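Local coordinates for protein ribonucleoside triphosphate reductase (Lactobacillus leichmannii, PDB 1L1L) that reduces ribonucleoside triphosphates to 2'-deoxyribonucleoside triphosphates, being a B12-dependent, allosterically regulated, monomeric class II ribonucleotide reductase, at residues V146-S151 with Y455-S460; F152-L157 with K310-G315; E156-G161 with G226-N231; I182-V187 with A232-L237. One frame throughout, in Å; residues are numbered along the deposited sequence.

Contact 1: V146-S151 with Y455-S460; sequences VSMPFS and YDWEIS
Met148 meets Trp457 and Ile459 through the methyl at the end of its side chain. Apolar contact dominates: Met148 CE lies 4.2 Å from Trp457 CE3 and 4.4 Å from Ile459 CG2. Met148 CG is anti to the backbone N (chi1 -170°), and the chain bends at chi2, which carries CE across to the second segment although CB does not point there; Met148 and the indole slide past each other in opposite directions. Farther along the same six-membered ring, Trp457 CH2 touches Ser151 CB at 4.2 Å.

One approach brings a polar atom to the ring: Ser151 O stands 4.0 Å from Trp457 CZ2, at an oblique angle to the indole. Helix 148-158 belongs to a beta-alpha-beta crossover between the parallel strands 119-123 and 162-166 of the alpha-beta barrel, and Trp457 reaches it from the N-cap position of helix 458-467.

No hydrogen bond crosses between 146-151 and 455-460, and the polar ends turn to other parts of the chain. Asp155 OD2, one turn beyond Ser151 on helix 148-158, anchors the N-H edge of the indole by a hydrogen bond at Trp457 NE1, while Phe152 packs edge-to-face with the ring. Ser151 OG pairs with Tyr129 OH. Tyr455 and Ser460 rest on Trp120, the neighbour in sequence of Cys119, whose disulfide partner is Cys419.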
loop_
_atom_site.group_PDB
_atom_site.type_symbol
_atom_site.label_atom_id
_atom_site.label_comp_id
_atom_site.label_asym_id
_atom_site.label_seq_id
_atom_site.Cartn_x
_atom_site.Cartn_y
_atom_site.Cartn_z
ATOM N N VAL A 146 -16.150 21.481 0.425
ATOM C CA VAL A 146 -15.250 21.092 1.499
ATOM C C VAL A 146 -15.153 19.573 1.638
ATOM O O VAL A 146 -14.122 19.047 2.052
ATOM C CB VAL A 146 -15.721 21.669 2.840
ATOM C CG1 VAL A 146 -14.859 21.147 3.968
ATOM C CG2 VAL A 146 -15.673 23.188 2.787
ATOM N N SER A 147 -16.230 18.883 1.279
ATOM C CA SER A 147 -16.301 17.428 1.389
ATOM C C SER A 147 -15.551 16.636 0.314
ATOM O O SER A 147 -15.255 15.462 0.513
ATOM C CB SER A 147 -17.766 16.989 1.371
ATOM O OG SER A 147 -18.330 17.231 0.091
ATOM N N MET A 148 -15.244 17.264 -0.815
ATOM C CA MET A 148 -14.575 16.555 -1.900
ATOM C C MET A 148 -13.361 15.681 -1.525
ATOM O O MET A 148 -13.388 14.467 -1.731
ATOM C CB MET A 148 -14.193 17.534 -3.014
ATOM C CG MET A 148 -13.702 16.866 -4.302
ATOM S SD MET A 148 -12.054 16.085 -4.134
ATOM C CE MET A 148 -11.715 15.594 -5.860
ATOM N N PRO A 149 -12.289 16.276 -0.976
ATOM C CA PRO A 149 -11.115 15.464 -0.615
ATOM C C PRO A 149 -11.401 14.322 0.345
ATOM O O PRO A 149 -10.729 13.286 0.305
ATOM C CB PRO A 149 -10.148 16.487 -0.023
ATOM C CG PRO A 149 -11.079 17.521 0.569
ATOM C CD PRO A 149 -12.117 17.666 -0.522
ATOM N N PHE A 150 -12.396 14.504 1.210
ATOM C CA PHE A 150 -12.751 13.471 2.173
ATOM C C PHE A 150 -13.514 12.359 1.473
ATOM O O PHE A 150 -13.407 11.185 1.850
ATOM C CB PHE A 150 -13.620 14.051 3.292
ATOM C CG PHE A 150 -12.951 15.144 4.072
ATOM C CD1 PHE A 150 -12.010 14.838 5.053
ATOM C CD2 PHE A 150 -13.241 16.474 3.807
ATOM C CE1 PHE A 150 -11.362 15.847 5.765
ATOM C CE2 PHE A 150 -12.595 17.498 4.512
ATOM C CZ PHE A 150 -11.654 17.184 5.492
ATOM N N SER A 151 -14.301 12.742 0.470
ATOM C CA SER A 151 -15.076 11.765 -0.290
ATOM C C SER A 151 -14.124 10.896 -1.102
ATOM O O SER A 151 -14.339 9.683 -1.234
ATOM C CB SER A 151 -16.056 12.469 -1.231
ATOM O OG SER A 151 -17.075 13.120 -0.493
ATOM N N TYR A 455 -11.064 4.699 -14.546
ATOM C CA TYR A 455 -10.897 5.445 -13.292
ATOM C C TYR A 455 -12.147 6.278 -13.028
ATOM O O TYR A 455 -12.629 6.969 -13.920
ATOM C CB TYR A 455 -9.666 6.355 -13.345
ATOM C CG TYR A 455 -8.351 5.608 -13.306
ATOM C CD1 TYR A 455 -7.682 5.278 -14.483
ATOM C CD2 TYR A 455 -7.782 5.207 -12.090
ATOM C CE1 TYR A 455 -6.480 4.572 -14.462
ATOM C CE2 TYR A 455 -6.572 4.492 -12.058
ATOM C CZ TYR A 455 -5.928 4.179 -13.257
ATOM O OH TYR A 455 -4.741 3.460 -13.268
ATOM N N ASP A 456 -12.659 6.224 -11.798
ATOM C CA ASP A 456 -13.880 6.946 -11.433
ATOM C C ASP A 456 -13.785 8.461 -11.237
ATOM O O ASP A 456 -14.757 9.176 -11.470
ATOM C CB ASP A 456 -14.498 6.346 -10.165
ATOM C CG ASP A 456 -14.863 4.877 -10.318
ATOM O OD1 ASP A 456 -15.267 4.450 -11.424
ATOM O OD2 ASP A 456 -14.762 4.143 -9.323
ATOM N N TRP A 457 -12.636 8.959 -10.796
ATOM C CA TRP A 457 -12.502 10.393 -10.559
ATOM C C TRP A 457 -11.871 11.170 -11.691
ATOM O O TRP A 457 -10.844 10.769 -12.248
ATOM C CB TRP A 457 -11.718 10.650 -9.273
ATOM C CG TRP A 457 -12.399 10.096 -8.088
ATOM C CD1 TRP A 457 -12.380 8.804 -7.664
ATOM C CD2 TRP A 457 -13.259 10.804 -7.190
ATOM N NE1 TRP A 457 -13.174 8.659 -6.557
ATOM C CE2 TRP A 457 -13.726 9.873 -6.243
ATOM C CE3 TRP A 457 -13.683 12.136 -7.096
ATOM C CZ2 TRP A 457 -14.595 10.228 -5.211
ATOM C CZ3 TRP A 457 -14.549 12.487 -6.067
ATOM C CH2 TRP A 457 -14.993 11.539 -5.141
ATOM N N GLU A 458 -12.481 12.304 -12.015
ATOM C CA GLU A 458 -11.984 13.137 -13.090
ATOM C C GLU A 458 -10.538 13.539 -12.872
ATOM O O GLU A 458 -9.713 13.429 -13.774
ATOM C CB GLU A 458 -12.825 14.403 -13.227
ATOM C CG GLU A 458 -12.387 15.257 -14.408
ATOM C CD GLU A 458 -13.122 16.574 -14.486
ATOM O OE1 GLU A 458 -12.892 17.438 -13.608
ATOM O OE2 GLU A 458 -13.932 16.742 -15.425
ATOM N N ILE A 459 -10.230 14.012 -11.671
ATOM C CA ILE A 459 -8.879 14.452 -11.370
ATOM C C ILE A 459 -7.836 13.350 -11.571
ATOM O O ILE A 459 -6.703 13.630 -11.961
ATOM C CB ILE A 459 -8.788 14.999 -9.928
ATOM C CG1 ILE A 459 -7.413 15.624 -9.707
ATOM C CG2 ILE A 459 -9.075 13.884 -8.920
ATOM C CD1 ILE A 459 -7.267 16.324 -8.375
ATOM N N SER A 460 -8.218 12.103 -11.306
ATOM C CA SER A 460 -7.295 10.982 -11.478
ATOM C C SER A 460 -7.071 10.728 -12.974
ATOM O O SER A 460 -5.937 10.527 -13.419
ATOM C CB SER A 460 -7.855 9.718 -10.814
ATOM O OG SER A 460 -8.061 9.911 -9.419
#

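Contact 2: F152-L157 with K310-G315; sequences FLFDEL and KAVVAG. Unlike the reference sequence in segment 152-157: Phe152 (reference Cys).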
loop_
_atom_site.group_PDB
_atom_site.type_symbol
_atom_site.label_atom_id
_atom_site.label_comp_id
_atom_site.label_asym_id
_atom_site.label_seq_id
_atom_site.Cartn_x
_atom_site.Cartn_y
_atom_site.Cartn_z
ATOM N N PHE A 152 -13.091 11.532 -1.652
ATOM C CA PHE A 152 -12.088 10.835 -2.455
ATOM C C PHE A 152 -11.394 9.808 -1.570
ATOM O O PHE A 152 -11.297 8.624 -1.914
ATOM C CB PHE A 152 -11.049 11.819 -2.994
ATOM C CG PHE A 152 -9.987 11.166 -3.830
ATOM C CD1 PHE A 152 -10.214 10.900 -5.184
ATOM C CD2 PHE A 152 -8.800 10.726 -3.252
ATOM C CE1 PHE A 152 -9.276 10.201 -5.943
ATOM C CE2 PHE A 152 -7.858 10.023 -4.005
ATOM C CZ PHE A 152 -8.097 9.761 -5.348
ATOM N N LEU A 153 -10.901 10.268 -0.421
ATOM C CA LEU A 153 -10.228 9.371 0.507
ATOM C C LEU A 153 -11.141 8.224 0.959
ATOM O O LEU A 153 -10.729 7.058 0.958
ATOM C CB LEU A 153 -9.728 10.158 1.723
ATOM C CG LEU A 153 -9.099 9.355 2.860
ATOM C CD1 LEU A 153 -7.808 10.002 3.281
ATOM C CD2 LEU A 153 -10.066 9.287 4.016
ATOM N N PHE A 154 -12.374 8.561 1.343
ATOM C CA PHE A 154 -13.370 7.595 1.810
ATOM C C PHE A 154 -13.606 6.519 0.732
ATOM O O PHE A 154 -13.617 5.317 1.005
ATOM C CB PHE A 154 -14.684 8.345 2.095
ATOM C CG PHE A 154 -15.687 7.586 2.944
ATOM C CD1 PHE A 154 -15.394 6.345 3.497
ATOM C CD2 PHE A 154 -16.937 8.152 3.206
ATOM C CE1 PHE A 154 -16.319 5.677 4.295
ATOM C CE2 PHE A 154 -17.871 7.496 4.001
ATOM C CZ PHE A 154 -17.564 6.251 4.551
ATOM N N ASP A 155 -13.769 6.971 -0.499
ATOM C CA ASP A 155 -14.036 6.055 -1.614
ATOM C C ASP A 155 -12.878 5.077 -1.869
ATOM O O ASP A 155 -13.069 3.858 -1.848
ATOM C CB ASP A 155 -14.361 6.875 -2.872
ATOM C CG ASP A 155 -14.815 6.006 -4.040
ATOM O OD1 ASP A 155 -15.604 5.077 -3.801
ATOM O OD2 ASP A 155 -14.387 6.271 -5.182
ATOM N N GLU A 156 -11.678 5.602 -2.071
ATOM C CA GLU A 156 -10.520 4.750 -2.328
ATOM C C GLU A 156 -10.255 3.821 -1.149
ATOM O O GLU A 156 -9.837 2.670 -1.330
ATOM C CB GLU A 156 -9.293 5.604 -2.636
ATOM C CG GLU A 156 -9.433 6.467 -3.879
ATOM C CD GLU A 156 -9.928 5.690 -5.106
ATOM O OE1 GLU A 156 -9.588 4.491 -5.239
ATOM O OE2 GLU A 156 -10.647 6.294 -5.935
ATOM N N LEU A 157 -10.489 4.308 0.072
ATOM C CA LEU A 157 -10.301 3.456 1.239
ATOM C C LEU A 157 -11.314 2.297 1.224
ATOM O O LEU A 157 -10.970 1.166 1.549
ATOM C CB LEU A 157 -10.470 4.256 2.550
ATOM C CG LEU A 157 -9.315 5.152 3.036
ATOM C CD1 LEU A 157 -9.790 6.031 4.242
ATOM C CD2 LEU A 157 -8.134 4.289 3.428
ATOM N N LYS A 310 -10.972 4.692 10.197
ATOM C CA LYS A 310 -11.388 3.796 11.260
ATOM C C LYS A 310 -12.701 3.074 10.906
ATOM O O LYS A 310 -12.874 1.893 11.207
ATOM C CB LYS A 310 -11.597 4.580 12.561
ATOM C CG LYS A 310 -12.117 3.728 13.701
ATOM C CD LYS A 310 -12.597 4.586 14.858
ATOM C CE LYS A 310 -12.971 3.711 16.042
ATOM N NZ LYS A 310 -13.565 4.531 17.127
ATOM N N ALA A 311 -13.621 3.788 10.275
ATOM C CA ALA A 311 -14.915 3.194 9.931
ATOM C C ALA A 311 -14.777 2.099 8.859
ATOM O O ALA A 311 -15.570 1.152 8.815
ATOM C CB ALA A 311 -15.871 4.282 9.453
ATOM N N VAL A 312 -13.772 2.242 8.007
ATOM C CA VAL A 312 -13.537 1.273 6.945
ATOM C C VAL A 312 -12.919 0.016 7.535
ATOM O O VAL A 312 -13.321 -1.092 7.200
ATOM C CB VAL A 312 -12.603 1.836 5.882
ATOM C CG1 VAL A 312 -12.242 0.747 4.890
ATOM C CG2 VAL A 312 -13.271 2.999 5.179
ATOM N N VAL A 313 -11.922 0.193 8.402
ATOM C CA VAL A 313 -11.280 -0.940 9.064
ATOM C C VAL A 313 -12.356 -1.688 9.844
ATOM O O VAL A 313 -12.269 -2.902 10.051
ATOM C CB VAL A 313 -10.194 -0.453 10.054
ATOM C CG1 VAL A 313 -9.718 -1.604 10.935
ATOM C CG2 VAL A 313 -9.036 0.157 9.285
ATOM N N ALA A 314 -13.368 -0.937 10.270
ATOM C CA ALA A 314 -14.490 -1.465 11.040
ATOM C C ALA A 314 -14.018 -2.271 12.249
ATOM O O ALA A 314 -13.162 -1.817 13.015
ATOM C CB ALA A 314 -15.386 -2.320 10.142
ATOM N N GLY A 315 -14.574 -3.467 12.418
ATOM C CA GLY A 315 -14.194 -4.302 13.543
ATOM C C GLY A 315 -13.168 -5.368 13.209
ATOM O O GLY A 315 -12.951 -6.285 14.001
#
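Helices 148-158 and 298-313 draw together at Leu157 and Val312, whose CA atoms are 6.9 Å apart, close to the point where the second helix ends and Ala314 adopts positive phi. Val312 supplies both of its methyls to the junction. CG1, anti to the backbone N (chi1 173°), sits 3.6 Å from Leu157 O, whereas CG2 turns to side chains: it is 4.0 Å from Leu157 CB and 4.2 Å from Phe154 CE1. The valine thus lies against the backbone carbonyl with one branch and fits between the leucine stem and the phenylalanine ring with the other.

Phe154 presents its edge, with Val312 CG2 near the ring plane. Its CB does not aim at helix 298-313, but the end of the side chain swings nearer. Helix 148-158 leads from strand 119-123 into strand 162-166, and helix 298-313 is the last helix of the long excursion, insertion included, that returns the chain to the next parallel strand, 322-327; the contact is van der Waals packing between the two. About one turn before Val312, Ile308 extends the apolar seam and touches Leu153, Phe154 and Leu157.

Other faces of helix 148-158 have different tasks. Leu153, Glu156 and Leu157 rest on Val163 of strand 162-166, and Asp155 OD1 forms a salt bridge with Arg224. Within the segment, Glu156 CG lies over one face of the Phe152 ring, 3.8 Å above its plane and offset toward the rim.

Contact 3: E156-G161 with G226-N231; sequences ELMKGG and GWVLAN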
loop_
_atom_site.group_PDB
_atom_site.type_symbol
_atom_site.label_atom_id
_atom_site.label_comp_id
_atom_site.label_asym_id
_atom_site.label_seq_id
_atom_site.Cartn_x
_atom_site.Cartn_y
_atom_site.Cartn_z
ATOM N N GLU A 156 -11.678 5.602 -2.071
ATOM C CA GLU A 156 -10.520 4.750 -2.328
ATOM C C GLU A 156 -10.255 3.821 -1.149
ATOM O O GLU A 156 -9.837 2.670 -1.330
ATOM C CB GLU A 156 -9.293 5.604 -2.636
ATOM C CG GLU A 156 -9.433 6.467 -3.879
ATOM C CD GLU A 156 -9.928 5.690 -5.106
ATOM O OE1 GLU A 156 -9.588 4.491 -5.239
ATOM O OE2 GLU A 156 -10.647 6.294 -5.935
ATOM N N LEU A 157 -10.489 4.308 0.072
ATOM C CA LEU A 157 -10.301 3.456 1.239
ATOM C C LEU A 157 -11.314 2.297 1.224
ATOM O O LEU A 157 -10.970 1.166 1.549
ATOM C CB LEU A 157 -10.470 4.256 2.550
ATOM C CG LEU A 157 -9.315 5.152 3.036
ATOM C CD1 LEU A 157 -9.790 6.031 4.242
ATOM C CD2 LEU A 157 -8.134 4.289 3.428
ATOM N N MET A 158 -12.565 2.568 0.870
ATOM C CA MET A 158 -13.546 1.492 0.866
ATOM C C MET A 158 -13.263 0.500 -0.266
ATOM O O MET A 158 -13.694 -0.640 -0.198
ATOM C CB MET A 158 -14.967 2.034 0.750
ATOM C CG MET A 158 -15.523 2.498 2.090
ATOM S SD MET A 158 -17.255 2.818 1.953
ATOM C CE MET A 158 -17.222 4.260 0.902
ATOM N N LYS A 159 -12.539 0.952 -1.287
ATOM C CA LYS A 159 -12.169 0.098 -2.417
ATOM C C LYS A 159 -10.904 -0.696 -2.064
ATOM O O LYS A 159 -10.272 -1.307 -2.932
ATOM C CB LYS A 159 -11.931 0.938 -3.675
ATOM C CG LYS A 159 -13.203 1.558 -4.277
ATOM C CD LYS A 159 -12.860 2.574 -5.355
ATOM C CE LYS A 159 -14.103 3.145 -6.001
ATOM N NZ LYS A 159 -13.785 4.217 -6.993
ATOM N N GLY A 160 -10.536 -0.659 -0.785
ATOM C CA GLY A 160 -9.388 -1.403 -0.298
ATOM C C GLY A 160 -8.004 -0.827 -0.493
ATOM O O GLY A 160 -7.019 -1.539 -0.314
ATOM N N GLY A 161 -7.904 0.448 -0.851
ATOM C CA GLY A 161 -6.592 1.030 -1.056
ATOM C C GLY A 161 -6.103 1.828 0.139
ATOM O O GLY A 161 -6.771 1.892 1.167
ATOM N N GLY A 226 -23.340 5.252 -1.403
ATOM C CA GLY A 226 -24.307 5.738 -0.434
ATOM C C GLY A 226 -23.596 6.250 0.807
ATOM O O GLY A 226 -23.960 7.290 1.354
ATOM N N TRP A 227 -22.576 5.508 1.236
ATOM C CA TRP A 227 -21.773 5.845 2.413
ATOM C C TRP A 227 -21.010 7.145 2.209
ATOM O O TRP A 227 -20.991 8.008 3.096
ATOM C CB TRP A 227 -20.770 4.718 2.710
ATOM C CG TRP A 227 -21.351 3.519 3.410
ATOM C CD1 TRP A 227 -22.544 2.913 3.150
ATOM C CD2 TRP A 227 -20.741 2.766 4.466
ATOM N NE1 TRP A 227 -22.719 1.834 3.976
ATOM C CE2 TRP A 227 -21.625 1.717 4.793
ATOM C CE3 TRP A 227 -19.529 2.876 5.167
ATOM C CZ2 TRP A 227 -21.338 0.781 5.790
ATOM C CZ3 TRP A 227 -19.242 1.949 6.160
ATOM C CH2 TRP A 227 -20.144 0.913 6.462
ATOM N N VAL A 228 -20.377 7.274 1.046
ATOM C CA VAL A 228 -19.609 8.464 0.701
ATOM C C VAL A 228 -20.495 9.716 0.636
ATOM O O VAL A 228 -20.188 10.731 1.263
ATOM C CB VAL A 228 -18.881 8.298 -0.662
ATOM C CG1 VAL A 228 -18.184 9.606 -1.049
ATOM C CG2 VAL A 228 -17.850 7.159 -0.568
ATOM N N LEU A 229 -21.589 9.632 -0.120
ATOM C CA LEU A 229 -22.516 10.755 -0.265
ATOM C C LEU A 229 -23.106 11.217 1.075
ATOM O O LEU A 229 -23.347 12.414 1.270
ATOM C CB LEU A 229 -23.646 10.383 -1.240
ATOM C CG LEU A 229 -23.209 10.110 -2.685
ATOM C CD1 LEU A 229 -24.403 9.704 -3.531
ATOM C CD2 LEU A 229 -22.537 11.341 -3.260
ATOM N N ALA A 230 -23.323 10.276 1.992
ATOM C CA ALA A 230 -23.888 10.595 3.305
ATOM C C ALA A 230 -22.900 11.380 4.176
ATOM O O ALA A 230 -23.295 12.236 4.983
ATOM C CB ALA A 230 -24.295 9.331 4.006
ATOM N N ASN A 231 -21.618 11.077 4.032
ATOM C CA ASN A 231 -20.603 11.787 4.799
ATOM C C ASN A 231 -20.384 13.128 4.107
ATOM O O ASN A 231 -20.127 14.142 4.763
ATOM C CB ASN A 231 -19.297 10.983 4.838
ATOM C CG ASN A 231 -18.190 11.701 5.589
ATOM O OD1 ASN A 231 -18.310 11.977 6.784
ATOM N ND2 ASN A 231 -17.103 12.006 4.890
#
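Met158, in the last turn of helix 148-158, reaches across to Trp227 and Val228 of helix 224-236 and forms a Met-aromatic contact. Its sulfur SD lies 3.9 Å from Trp227 CE3 and 4.8 Å from the centroid of the six-membered ring, 48° off the ring normal, so the approach is oblique. A bend at chi3 (-68°) turns the methyl aside from the ring: Met158 CE comes within 4.0 Å of Trp227 CB and meets Val228 CG2 at 3.3 Å, a tight spacing that may reflect some imprecision in the methyl position.

Helix 224-236 falls in the insertion characteristic of B12-dependent reductases, and this contact joins the insertion to a barrel helix. Together with helices 275-289 and 298-313 the pair makes up a group of four packed helices, consistent with the way this monomer mimics a dimer. Trp227 rests on Leu277 and Asn231 on Met280, Leu281 and Val284, all of helix 275-289, while Phe154 fills in beside Trp227 and Val228, and Met158 also touches Val312.

Farther out, the residue after Met158 is held by charge. The extended side chain of Lys159 forms salt bridges through NZ with Asp155 OD2, Asp456 OD2 and Asp114 OD2, and a long one with Glu156 OE2 at 3.9 Å; the ammonium group probably offsets much of the negative charge collected there. The helix itself ends in a Schellman motif with Gly160, of positive phi, as its C-prime residue: Gly160 N bonds to Leu157 O, and Gly161 N reaches back to Glu156 O at 3.0 Å.

Contact 4: I182-V187 with A232-L237; sequences IDLQLV and ALLIDL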
loop_
_atom_site.group_PDB
_atom_site.type_symbol
_atom_site.label_atom_id
_atom_site.label_comp_id
_atom_site.label_asym_id
_atom_site.label_seq_id
_atom_site.Cartn_x
_atom_site.Cartn_y
_atom_site.Cartn_z
ATOM N N ILE A 182 -24.378 21.395 12.914
ATOM C CA ILE A 182 -25.487 20.562 12.465
ATOM C C ILE A 182 -26.053 19.604 13.504
ATOM O O ILE A 182 -25.317 18.944 14.230
ATOM C CB ILE A 182 -25.079 19.735 11.224
ATOM C CG1 ILE A 182 -24.615 20.672 10.104
ATOM C CG2 ILE A 182 -26.246 18.867 10.763
ATOM C CD1 ILE A 182 -25.655 21.675 9.648
ATOM N N ASP A 183 -27.381 19.542 13.564
ATOM C CA ASP A 183 -28.071 18.635 14.471
ATOM C C ASP A 183 -28.220 17.345 13.668
ATOM O O ASP A 183 -28.839 17.345 12.600
ATOM C CB ASP A 183 -29.448 19.192 14.842
ATOM C CG ASP A 183 -30.189 18.295 15.812
ATOM O OD1 ASP A 183 -29.580 17.912 16.839
ATOM O OD2 ASP A 183 -31.370 17.972 15.557
ATOM N N LEU A 184 -27.653 16.251 14.168
ATOM C CA LEU A 184 -27.693 14.982 13.441
ATOM C C LEU A 184 -28.389 13.808 14.116
ATOM O O LEU A 184 -28.135 13.488 15.280
ATOM C CB LEU A 184 -26.263 14.556 13.083
ATOM C CG LEU A 184 -26.066 13.219 12.358
ATOM C CD1 LEU A 184 -26.680 13.308 10.979
ATOM C CD2 LEU A 184 -24.572 12.895 12.267
ATOM N N GLN A 185 -29.263 13.151 13.359
ATOM C CA GLN A 185 -29.968 11.985 13.861
ATOM C C GLN A 185 -29.738 10.875 12.850
ATOM O O GLN A 185 -29.920 11.075 11.653
ATOM C CB GLN A 185 -31.472 12.251 13.986
ATOM C CG GLN A 185 -31.842 13.426 14.864
ATOM C CD GLN A 185 -33.344 13.554 15.021
ATOM O OE1 GLN A 185 -33.974 12.763 15.725
ATOM N NE2 GLN A 185 -33.929 14.535 14.347
ATOM N N LEU A 186 -29.319 9.718 13.337
ATOM C CA LEU A 186 -29.074 8.573 12.471
ATOM C C LEU A 186 -30.186 7.569 12.738
ATOM O O LEU A 186 -30.327 7.061 13.854
ATOM C CB LEU A 186 -27.704 7.954 12.776
ATOM C CG LEU A 186 -26.515 8.918 12.664
ATOM C CD1 LEU A 186 -25.218 8.184 12.947
ATOM C CD2 LEU A 186 -26.488 9.533 11.274
ATOM N N VAL A 187 -30.973 7.293 11.701
ATOM C CA VAL A 187 -32.095 6.375 11.812
ATOM C C VAL A 187 -31.811 4.982 11.281
ATOM O O VAL A 187 -31.255 4.815 10.197
ATOM C CB VAL A 187 -33.328 6.904 11.053
ATOM C CG1 VAL A 187 -34.538 6.045 11.376
ATOM C CG2 VAL A 187 -33.578 8.347 11.405
ATOM N N ALA A 232 -20.507 13.130 2.779
ATOM C CA ALA A 232 -20.331 14.348 1.987
ATOM C C ALA A 232 -21.419 15.371 2.321
ATOM O O ALA A 232 -21.151 16.577 2.418
ATOM C CB ALA A 232 -20.363 14.021 0.493
ATOM N N LEU A 233 -22.642 14.872 2.491
ATOM C CA LEU A 233 -23.788 15.712 2.834
ATOM C C LEU A 233 -23.573 16.312 4.224
ATOM O O LEU A 233 -23.672 17.527 4.408
ATOM C CB LEU A 233 -25.075 14.873 2.818
ATOM C CG LEU A 233 -26.364 15.549 3.300
ATOM C CD1 LEU A 233 -26.634 16.788 2.461
ATOM C CD2 LEU A 233 -27.532 14.557 3.219
ATOM N N LEU A 234 -23.274 15.450 5.193
ATOM C CA LEU A 234 -23.025 15.874 6.568
ATOM C C LEU A 234 -21.971 16.981 6.657
ATOM O O LEU A 234 -22.146 17.962 7.387
ATOM C CB LEU A 234 -22.563 14.689 7.416
ATOM C CG LEU A 234 -22.110 15.068 8.828
ATOM C CD1 LEU A 234 -23.273 15.720 9.583
ATOM C CD2 LEU A 234 -21.618 13.838 9.561
ATOM N N ILE A 235 -20.872 16.812 5.926
ATOM C CA ILE A 235 -19.802 17.795 5.928
ATOM C C ILE A 235 -20.211 19.111 5.260
ATOM O O ILE A 235 -20.083 20.186 5.855
ATOM C CB ILE A 235 -18.541 17.247 5.212
ATOM C CG1 ILE A 235 -17.922 16.111 6.033
ATOM C CG2 ILE A 235 -17.536 18.361 5.011
ATOM C CD1 ILE A 235 -16.805 15.358 5.305
ATOM N N ASP A 236 -20.705 19.029 4.029
ATOM C CA ASP A 236 -21.095 20.222 3.288
ATOM C C ASP A 236 -22.190 21.086 3.942
ATOM O O ASP A 236 -22.334 22.265 3.597
ATOM C CB ASP A 236 -21.513 19.856 1.852
ATOM C CG ASP A 236 -20.338 19.388 0.984
ATOM O OD1 ASP A 236 -19.222 19.920 1.136
ATOM O OD2 ASP A 236 -20.536 18.499 0.126
ATOM N N LEU A 237 -22.951 20.514 4.875
ATOM C CA LEU A 237 -24.015 21.264 5.548
ATOM C C LEU A 237 -23.471 22.181 6.637
ATOM O O LEU A 237 -24.224 22.927 7.269
ATOM C CB LEU A 237 -25.043 20.319 6.172
ATOM C CG LEU A 237 -26.019 19.608 5.231
ATOM C CD1 LEU A 237 -26.983 18.779 6.064
ATOM C CD2 LEU A 237 -26.776 20.632 4.389
#
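Asp236 OD2, hydrogen-bonded to both Ser147 OG and Tyr138 OH, ties down the end of helix 224-236, from which Leu234 and Leu237 meet Ile182 and Leu184. The two leucines nearest each other cross at about a right angle: Leu184 CD2 lies 4.1 Å from Leu234 CD1 and equally far from Leu234 CD2, so that one methyl sits against the fork of the other side chain. Leu234 CB does not point at the strand; with CG anti to the backbone N (chi1 173°), it is the branched end that comes over. A looser touch, 4.5 Å from Ile182 CG2 to Leu234 CD1, links this pair to the next.

Ile182 lies against Leu237: Ile182 CD1 is 3.8 Å from Leu237 CB, and Ile182 CG1 is 3.6 Å from Leu237 O. Strand 183-187 forms an edge of the three-stranded parallel sheet in the B12-dependent reductase insertion, where helix 224-236 is the crossover between strands 216-219 and 249-253. The helix therefore packs on the sheet with apolar side chains, and Leu250 of strand 249-253 is touched by Ile182, Leu233 and Leu237.

Backbone polar atoms at this corner find partners from side chains. Leu237 O accepts a hydrogen bond from Asn243 ND2. Helix 275-289 holds Ile182 at both ends, its N to Asn289 OD1 and its O to Asn285 ND2.

How the contacts relate
Contacts 1, 2 and 3 all draw on helix 148-158, successive parts of which face the 455-460 segment, helix 298-313 and helix 224-236. Contacts 1, 2 and 4 are buried; contact 3 is only partly so. Contacts 2 and 3, with centres about 6 Å apart, share Glu156 and Leu157, and Phe154 packs against both partner helices. Contact 4 lies farthest out, its centre about 31 Å from the centre of the chain, and carries helix 224-236 on to the insertion's own sheet. Its side-chain contacts are all aliphatic, in contrast to the tryptophans of contacts 1 and 3, each met by a methionine; contact 2 sets one valine methyl at a phenylalanine edge.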